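Local coordinates for superantigen-like protein SSL10 (Staphylococcus aureus subsp. aureus, PDB 6LWT), which probably binds the Fc region of human IgG, blocking its interaction with C1q and so classical complement activation, and probably inhibits plasma clotting by interacting with prothrombin, at residues 92-98 with 127-132; 156-160 with 171-175. One frame throughout, in Å; residues are numbered along the deposited sequence.

Interaction 1 (92-98 with 127-132)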
loop_
_atom_site.group_PDB
_atom_site.type_symbol
_atom_site.label_atom_id
_atom_site.label_comp_id
_atom_site.label_asym_id
_atom_site.label_seq_id
_atom_site.Cartn_x
_atom_site.Cartn_y
_atom_site.Cartn_z
ATOM N N VAL A 92 6.390 -5.708 4.243
ATOM C CA VAL A 92 7.044 -6.187 5.465
ATOM C C VAL A 92 7.965 -5.116 6.044
ATOM O O VAL A 92 8.806 -4.583 5.326
ATOM C CB VAL A 92 7.914 -7.438 5.202
ATOM C CG1 VAL A 92 8.507 -7.965 6.498
ATOM C CG2 VAL A 92 7.101 -8.528 4.511
ATOM N N ILE A 93 7.804 -4.849 7.333
ATOM C CA ILE A 93 8.693 -3.974 8.110
ATOM C C ILE A 93 9.226 -4.733 9.334
ATOM O O ILE A 93 8.449 -5.322 10.100
ATOM C CB ILE A 93 7.962 -2.700 8.594
ATOM C CG1 ILE A 93 7.493 -1.867 7.401
ATOM C CG2 ILE A 93 8.886 -1.874 9.500
ATOM C CD1 ILE A 93 6.415 -0.839 7.744
ATOM N N GLN A 94 10.542 -4.696 9.532
ATOM C CA GLN A 94 11.178 -5.477 10.604
ATOM C C GLN A 94 11.016 -4.889 11.997
ATOM O O GLN A 94 10.813 -5.639 12.947
ATOM C CB GLN A 94 12.646 -5.748 10.282
ATOM C CG GLN A 94 12.771 -6.701 9.096
ATOM C CD GLN A 94 14.193 -6.927 8.605
ATOM O OE1 GLN A 94 14.521 -6.591 7.467
ATOM N NE2 GLN A 94 15.031 -7.526 9.443
ATOM N N ASN A 95 11.098 -3.578 12.154
ATOM C CA ASN A 95 10.934 -3.019 13.509
ATOM C C ASN A 95 9.976 -1.868 13.499
ATOM O O ASN A 95 10.378 -0.712 13.417
ATOM C CB ASN A 95 12.280 -2.615 14.116
ATOM C CG ASN A 95 13.087 -3.816 14.571
ATOM O OD1 ASN A 95 12.598 -4.645 15.349
ATOM N ND2 ASN A 95 14.322 -3.927 14.087
ATOM N N ASN A 96 8.694 -2.205 13.548
ATOM C CA ASN A 96 7.664 -1.198 13.545
ATOM C C ASN A 96 7.053 -1.047 14.929
ATOM O O ASN A 96 7.117 -1.948 15.765
ATOM C CB ASN A 96 6.599 -1.502 12.486
ATOM C CG ASN A 96 6.025 -0.235 11.852
ATOM O OD1 ASN A 96 6.313 0.885 12.288
ATOM N ND2 ASN A 96 5.195 -0.409 10.839
ATOM N N LYS A 97 6.445 0.109 15.137
ATOM C CA LYS A 97 5.922 0.528 16.423
ATOM C C LYS A 97 4.645 1.284 16.104
ATOM O O LYS A 97 4.577 1.940 15.058
ATOM C CB LYS A 97 6.998 1.414 17.045
ATOM C CG LYS A 97 6.647 2.261 18.250
ATOM C CD LYS A 97 7.948 2.869 18.760
ATOM C CE LYS A 97 7.751 3.917 19.841
ATOM N NZ LYS A 97 8.852 4.923 19.784
ATOM N N THR A 98 3.620 1.167 16.949
ATOM C CA THR A 98 2.390 1.963 16.763
ATOM C C THR A 98 2.198 2.993 17.887
ATOM O O THR A 98 2.012 2.646 19.055
ATOM C CB THR A 98 1.130 1.086 16.591
ATOM O OG1 THR A 98 0.763 0.506 17.844
ATOM C CG2 THR A 98 1.345 -0.015 15.514
ATOM N N LYS A 127 -1.162 5.587 11.940
ATOM C CA LYS A 127 -0.879 5.207 13.344
ATOM C C LYS A 127 0.546 4.660 13.517
ATOM O O LYS A 127 1.175 4.879 14.551
ATOM C CB LYS A 127 -1.864 4.155 13.895
ATOM C CG LYS A 127 -3.300 4.180 13.396
ATOM C CD LYS A 127 -4.081 5.422 13.790
ATOM C CE LYS A 127 -5.221 5.653 12.807
ATOM N NZ LYS A 127 -6.301 6.486 13.386
ATOM N N LYS A 128 1.053 3.965 12.503
ATOM C CA LYS A 128 2.376 3.342 12.574
ATOM C C LYS A 128 3.519 4.347 12.429
ATOM O O LYS A 128 3.399 5.346 11.732
ATOM C CB LYS A 128 2.519 2.294 11.473
ATOM C CG LYS A 128 1.499 1.174 11.499
ATOM C CD LYS A 128 1.497 0.419 10.178
ATOM C CE LYS A 128 1.133 -1.029 10.429
ATOM N NZ LYS A 128 0.926 -1.794 9.185
ATOM N N GLU A 129 4.644 4.045 13.062
ATOM C CA GLU A 129 5.878 4.808 12.884
ATOM C C GLU A 129 6.437 4.674 11.472
ATOM O O GLU A 129 7.054 5.610 10.958
ATOM C CB GLU A 129 6.951 4.337 13.879
ATOM C CG GLU A 129 8.334 4.936 13.654
ATOM C CD GLU A 129 9.341 4.577 14.740
ATOM O OE1 GLU A 129 8.995 4.691 15.941
ATOM O OE2 GLU A 129 10.485 4.200 14.387
ATOM N N LYS A 130 6.304 3.485 10.894
ATOM C CA LYS A 130 6.753 3.224 9.525
ATOM C C LYS A 130 5.613 2.623 8.742
ATOM O O LYS A 130 4.770 1.948 9.305
ATOM C CB LYS A 130 7.930 2.253 9.500
ATOM C CG LYS A 130 9.278 2.928 9.659
ATOM C CD LYS A 130 10.353 1.898 9.998
ATOM C CE LYS A 130 11.464 2.491 10.850
ATOM N NZ LYS A 130 12.161 1.416 11.592
ATOM N N ILE A 131 5.588 2.886 7.432
ATOM C CA ILE A 131 4.530 2.375 6.582
ATOM C C ILE A 131 5.144 2.079 5.227
ATOM O O ILE A 131 5.898 2.908 4.691
ATOM C CB ILE A 131 3.332 3.361 6.493
ATOM C CG1 ILE A 131 2.146 2.698 5.796
ATOM C CG2 ILE A 131 3.692 4.681 5.793
ATOM C CD1 ILE A 131 0.847 3.460 5.929
ATOM N N THR A 132 4.876 0.886 4.685
ATOM C CA THR A 132 5.297 0.614 3.321
ATOM C C THR A 132 4.522 1.476 2.337
ATOM O O THR A 132 3.349 1.834 2.565
ATOM C CB THR A 132 5.156 -0.878 2.926
ATOM O OG1 THR A 132 3.796 -1.318 3.104
ATOM C CG2 THR A 132 6.108 -1.725 3.784
#
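Asn96 lays its carboxamide along the backbone of Lys130 and uses both its oxygen and its nitrogen there. OD1 takes the amide hydrogen of Lys130, with Lys130 N 3.0 Å from Asn96 OD1, while Asn96 ND2 gives a hydrogen to Lys130 O at 2.8 Å, the acceptor lying in the amide plane of Asn96 but the donor standing well above the carbonyl plane of Lys130. A side chain thus makes the pair of bonds that a neighbouring strand would make through its backbone, and this fixes the rotation of the carboxamide. OD1 is shared with Lys97 N, which comes from above its carbonyl plane, and ND2 is also bonded to Asp72. One residue on, the two backbones meet directly: Glu129 N points at Lys97 O at 2.9 Å, nearly straight at 172°. This is the seam between the OB-fold domain and the beta-grasp domain, the two-domain architecture of the staphylococcal toxin family, where the end of strand 85-93 and the loop after it face strand 130-132. Beside these bonds, Ile93 brings CD1 to 3.6 Å from Lys130 O, and its CG1 passes the methyl CG2 of Thr132, whose OG1 caps Glu135 N on helix 133-148. On the solvent side Lys97, its CG anti to its own backbone N (chi1 167°) and the chain extended beyond, runs obliquely across Glu129 and brings Lys97 CD to 3.5 Å from Glu129 OE1, with a long salt bridge from Lys97 NZ.

Interaction 2 (156-160 with 171-175); sequences KDGRV and NLDLR
The guanidinium groups of Arg159 and Arg175 lie flat on each other, centres 3.9 Å apart and planes 17° from parallel, with Arg159 NH2 over the centre of the Arg175 group. The edge of Arg175 is taken by Asp173, gripped side-on: NE bonds Asp173 OD1 on its syn lone pair, and Arg175 NH2 reaches Asp173 OD2 at 2.9 Å. Arg159 has Asp173 OD1 above its face, 3.5 Å from Arg159 NH1, a contact of charge alone; its NH1 donates within its own segment, to Gly158 O in the guanidinium plane and to Asp157 OD1 somewhat tilted from it. A bend at chi2 (-69°) folds the Arg159 chain back to reach them. The two carboxylates probably offset the like charges of the stack. Asp173 OD1 also accepts Arg175 N from above the carboxylate plane, closing an Asx turn where strand 169-173 ends. Gly158 O is held from opposite faces of its plane, by Arg159 NH1 and by Leu174 N at 2.9 Å. Val160 and Leu172 form an antiparallel hydrogen-bonded pair; Leu172 N meets Val160 O at 2.7 Å, and Val160 CG2 touches Leu174 CD2. The contact is the open end of beta hairpin 159-164/169-173, on the margin of the beta-grasp sheet. Val160 packs on Ile195 and Val197 of strand 192-198, Leu172 and Leu174 meet helix 133-148, and Lys156 reaches helix 14-22.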
loop_
_atom_site.group_PDB
_atom_site.type_symbol
_atom_site.label_atom_id
_atom_site.label_comp_id
_atom_site.label_asym_id
_atom_site.label_seq_id
_atom_site.Cartn_x
_atom_site.Cartn_y
_atom_site.Cartn_z
ATOM N N LYS A 156 -10.676 5.928 -13.663
ATOM C CA LYS A 156 -9.367 5.609 -13.108
ATOM C C LYS A 156 -8.299 6.660 -13.420
ATOM O O LYS A 156 -7.170 6.503 -12.972
ATOM C CB LYS A 156 -8.909 4.218 -13.575
ATOM C CG LYS A 156 -8.580 4.086 -15.057
ATOM C CD LYS A 156 -8.388 2.619 -15.428
ATOM C CE LYS A 156 -8.436 2.400 -16.932
ATOM N NZ LYS A 156 -7.183 2.874 -17.568
ATOM N N ASP A 157 -8.621 7.718 -14.178
ATOM C CA ASP A 157 -7.616 8.709 -14.565
ATOM C C ASP A 157 -7.378 9.710 -13.416
ATOM O O ASP A 157 -8.067 10.722 -13.284
ATOM C CB ASP A 157 -8.000 9.445 -15.863
ATOM C CG ASP A 157 -6.792 10.031 -16.587
ATOM O OD1 ASP A 157 -5.709 10.192 -15.964
ATOM O OD2 ASP A 157 -6.920 10.327 -17.798
ATOM N N GLY A 158 -6.392 9.400 -12.590
ATOM C CA GLY A 158 -6.001 10.289 -11.506
ATOM C C GLY A 158 -4.597 9.984 -11.042
ATOM O O GLY A 158 -3.984 8.979 -11.458
ATOM N N ARG A 159 -4.082 10.854 -10.178
ATOM C CA ARG A 159 -2.750 10.692 -9.631
ATOM C C ARG A 159 -2.774 10.972 -8.147
ATOM O O ARG A 159 -3.635 11.707 -7.656
ATOM C CB ARG A 159 -1.761 11.652 -10.284
ATOM C CG ARG A 159 -1.732 11.637 -11.809
ATOM C CD ARG A 159 -1.162 10.363 -12.433
ATOM N NE ARG A 159 -1.149 10.552 -13.887
ATOM C CZ ARG A 159 -2.178 10.338 -14.712
ATOM N NH1 ARG A 159 -3.351 9.868 -14.278
ATOM N NH2 ARG A 159 -2.027 10.597 -16.010
ATOM N N VAL A 160 -1.829 10.372 -7.435
ATOM C CA VAL A 160 -1.655 10.665 -6.020
ATOM C C VAL A 160 -0.189 10.961 -5.763
ATOM O O VAL A 160 0.619 10.089 -6.003
ATOM C CB VAL A 160 -2.053 9.471 -5.135
ATOM C CG1 VAL A 160 -1.792 9.815 -3.671
ATOM C CG2 VAL A 160 -3.506 9.072 -5.366
ATOM N N ASN A 171 4.949 9.663 -6.847
ATOM C CA ASN A 171 3.767 9.982 -7.622
ATOM C C ASN A 171 3.152 8.674 -8.124
ATOM O O ASN A 171 3.779 7.957 -8.910
ATOM C CB ASN A 171 4.118 10.931 -8.760
ATOM C CG ASN A 171 2.896 11.379 -9.520
ATOM O OD1 ASN A 171 2.047 12.078 -8.975
ATOM N ND2 ASN A 171 2.764 10.923 -10.772
ATOM N N LEU A 172 1.955 8.367 -7.638
ATOM C CA LEU A 172 1.234 7.135 -7.979
ATOM C C LEU A 172 0.218 7.368 -9.078
ATOM O O LEU A 172 -0.530 8.355 -9.053
ATOM C CB LEU A 172 0.503 6.599 -6.762
ATOM C CG LEU A 172 1.356 6.386 -5.523
ATOM C CD1 LEU A 172 0.482 6.098 -4.320
ATOM C CD2 LEU A 172 2.317 5.246 -5.756
ATOM N N ASP A 173 0.205 6.460 -10.053
ATOM C CA ASP A 173 -0.731 6.532 -11.162
ATOM C C ASP A 173 -1.949 5.652 -10.850
ATOM O O ASP A 173 -1.845 4.430 -10.786
ATOM C CB ASP A 173 -0.034 6.056 -12.433
ATOM C CG ASP A 173 -0.866 6.281 -13.696
ATOM O OD1 ASP A 173 -2.058 6.699 -13.630
ATOM O OD2 ASP A 173 -0.284 6.024 -14.775
ATOM N N LEU A 174 -3.111 6.273 -10.683
ATOM C CA LEU A 174 -4.338 5.534 -10.390
ATOM C C LEU A 174 -4.859 4.722 -11.591
ATOM O O LEU A 174 -5.703 3.861 -11.405
ATOM C CB LEU A 174 -5.440 6.446 -9.839
ATOM C CG LEU A 174 -5.052 7.182 -8.541
ATOM C CD1 LEU A 174 -6.137 8.185 -8.213
ATOM C CD2 LEU A 174 -4.839 6.191 -7.413
ATOM N N ARG A 175 -4.316 4.945 -12.782
ATOM C CA ARG A 175 -4.705 4.155 -13.953
ATOM C C ARG A 175 -4.139 2.727 -13.965
ATOM O O ARG A 175 -4.569 1.918 -14.775
ATOM C CB ARG A 175 -4.306 4.851 -15.237
ATOM C CG ARG A 175 -4.850 6.268 -15.398
ATOM C CD ARG A 175 -4.243 6.950 -16.619
ATOM N NE ARG A 175 -2.786 7.071 -16.478
ATOM C CZ ARG A 175 -1.965 7.511 -17.428
ATOM N NH1 ARG A 175 -2.437 7.916 -18.605
ATOM N NH2 ARG A 175 -0.660 7.556 -17.196
#

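The two contacts work at different levels of a two-domain protein: interaction 1 joins the OB-fold domain to the beta-grasp domain, whereas interaction 2 pairs the two strands at the open end of a hairpin within the latter. Their centres lie 25 Å apart on opposite sides of the chain's centre, with nearest atoms about 9 Å apart and no direct touch. Helix 133-148 relates them: Thr132 and Lys128 of interaction 1 meet its first turn through Glu135, and Leu172 and Leu174 of interaction 2 pack against Asp137 and Arg141 farther along. In sequence they follow in series, 127-132 leading straight into that helix and 156-160 coming after it.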